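PDB 5URP: toxin 2A from Paenibacillus larvae, which probably acts as a virulence factor that transfers ADP-ribose from NAD+ to a target protein. Local coordinates for residues 76-79 with 80-83. Sequence-based numbering, arbitrary orientation.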
ATOM      1  N   GLY A  76      11.462  18.233  -7.284  1.00 48.66           N
ATOM      2  CA  GLY A  76      12.043  19.405  -7.901  1.00 55.55           C
ATOM      3  C   GLY A  76      11.044  20.491  -8.235  1.00 55.68           C
ATOM      4  O   GLY A  76      11.444  21.650  -8.406  1.00 62.63           O
ATOM      5  N   SER A  77       9.763  20.150  -8.333  1.00 56.80           N
ATOM      6  CA  SER A  77       8.753  21.098  -8.788  1.00 65.90           C
ATOM      7  C   SER A  77       8.395  22.105  -7.696  1.00 62.52           C
ATOM      8  O   SER A  77       8.502  23.318  -7.899  1.00 59.60           O
ATOM      9  CB  SER A  77       7.513  20.327  -9.251  1.00 74.57           C
ATOM     10  OG  SER A  77       6.461  21.206  -9.603  1.00 79.49           O
ATOM     11  N   LYS A  78       7.968  21.618  -6.535  1.00 60.85           N
ATOM     12  CA  LYS A  78       7.506  22.464  -5.430  1.00 51.87           C
ATOM     13  C   LYS A  78       8.372  22.233  -4.194  1.00 45.44           C
ATOM     14  O   LYS A  78       8.314  21.137  -3.601  1.00 44.86           O
ATOM     15  CB  LYS A  78       6.041  22.165  -5.111  1.00 58.30           C
ATOM     16  CG  LYS A  78       5.069  22.513  -6.240  1.00 66.36           C
ATOM     17  CD  LYS A  78       3.634  22.212  -5.841  1.00 74.66           C
ATOM     18  CE  LYS A  78       2.646  22.666  -6.903  1.00 89.93           C
ATOM     19  NZ  LYS A  78       1.240  22.529  -6.433  1.00 97.15           N
ATOM     20  N   PRO A  79       9.167  23.215  -3.754  1.00 56.79           N
ATOM     21  CA  PRO A  79      10.133  22.944  -2.675  1.00 55.60           C
ATOM     22  C   PRO A  79       9.497  22.548  -1.357  1.00 51.72           C
ATOM     23  O   PRO A  79      10.070  21.725  -0.631  1.00 50.46           O
ATOM     24  CB  PRO A  79      10.897  24.272  -2.553  1.00 60.80           C
ATOM     25  CG  PRO A  79      10.703  24.947  -3.857  1.00 65.19           C
ATOM     26  CD  PRO A  79       9.329  24.574  -4.298  1.00 64.13           C
ATOM     27  N   ASP A  80       8.332  23.107  -1.020  1.00 53.49           N
ATOM     28  CA  ASP A  80       7.673  22.743   0.232  1.00 53.61           C
ATOM     29  C   ASP A  80       7.204  21.296   0.205  1.00 43.82           C
ATOM     30  O   ASP A  80       7.248  20.606   1.226  1.00 45.34           O
ATOM     31  CB  ASP A  80       6.494  23.676   0.505  1.00 63.71           C
ATOM     32  CG  ASP A  80       6.929  25.107   0.795  1.00 79.45           C
ATOM     33  OD1 ASP A  80       8.115  25.327   1.133  1.00 83.61           O
ATOM     34  OD2 ASP A  80       6.076  26.018   0.695  1.00 85.82           O
ATOM     35  N   MET A  81       6.747  20.819  -0.951  1.00 46.58           N
ATOM     36  CA  MET A  81       6.410  19.410  -1.076  1.00 42.08           C
ATOM     37  C   MET A  81       7.657  18.543  -0.970  1.00 41.59           C
ATOM     38  O   MET A  81       7.643  17.517  -0.287  1.00 38.85           O
ATOM     39  CB  MET A  81       5.690  19.152  -2.395  1.00 44.34           C
ATOM     40  CG  MET A  81       4.320  19.787  -2.459  1.00 51.54           C
ATOM     41  SD  MET A  81       3.145  18.788  -1.531  1.00 51.37           S
ATOM     42  CE  MET A  81       2.813  17.509  -2.714  1.00 46.87           C
ATOM     43  N   ASP A  82       8.750  18.952  -1.623  1.00 39.52           N
ATOM     44  CA  ASP A  82       9.978  18.158  -1.577  1.00 39.55           C
ATOM     45  C   ASP A  82      10.484  18.009  -0.147  1.00 42.83           C
ATOM     46  O   ASP A  82      11.026  16.962   0.222  1.00 37.54           O
ATOM     47  CB  ASP A  82      11.054  18.800  -2.462  1.00 43.33           C
ATOM     48  CG  ASP A  82      10.689  18.773  -3.933  1.00 44.49           C
ATOM     49  OD1 ASP A  82       9.743  18.023  -4.284  1.00 43.47           O
ATOM     50  OD2 ASP A  82      11.327  19.495  -4.722  1.00 46.69           O
ATOM     51  N   LYS A  83      10.346  19.065   0.655  1.00 38.64           N
ATOM     52  CA  LYS A  83      10.742  19.026   2.062  1.00 39.21           C
ATOM     53  C   LYS A  83       9.957  17.977   2.836  1.00 36.40           C
ATOM     54  O   LYS A  83      10.517  17.258   3.671  1.00 35.84           O
ATOM     55  CB  LYS A  83      10.529  20.414   2.663  1.00 45.56           C
ATOM     56  CG  LYS A  83      10.559  20.515   4.183  1.00 61.56           C
ATOM     57  CD  LYS A  83      10.022  21.892   4.648  1.00 70.26           C
ATOM     58  CE  LYS A  83       8.483  22.018   4.504  1.00 68.23           C
ATOM     59  NZ  LYS A  83       7.735  21.111   5.439  1.00 65.68           N
TER
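D82, in the first turn of helix 79-92, reaches back to the backbone of G76 in the loop that leads into that helix. Its CB lies 3.6 Å from P79 O, and CG, swung beside its own backbone N (chi1 -66°), comes within 3.4 Å of K78 O. OD2 accepts the main bond from G76 N at 2.9 Å, met on the syn side but 30° out of the carboxylate plane; OD1 takes a weak, longer share of the same N-H and is also bonded by the hydroxyl of Y69 on helix 64-72. That hydroxyl also bonds K78 N, so Y69 and D82 tie the loop between two helices to the start of the second. K78 is the N-cap residue and P79 opens the helix, where its missing N-H costs no helical bond. The first helical bonds follow, D82 N to K78 O and K83 N to P79 O, each 3.0 Å long. Beside them K78 CB packs on M81 CG at 4.0 Å, while the M81 side chain, bent at chi2 and chi3, turns its end away and touches I66 and Y69. At G76 (phi 107°) a CB would jam against the preceding carbonyl O, so the backbone calls for glycine.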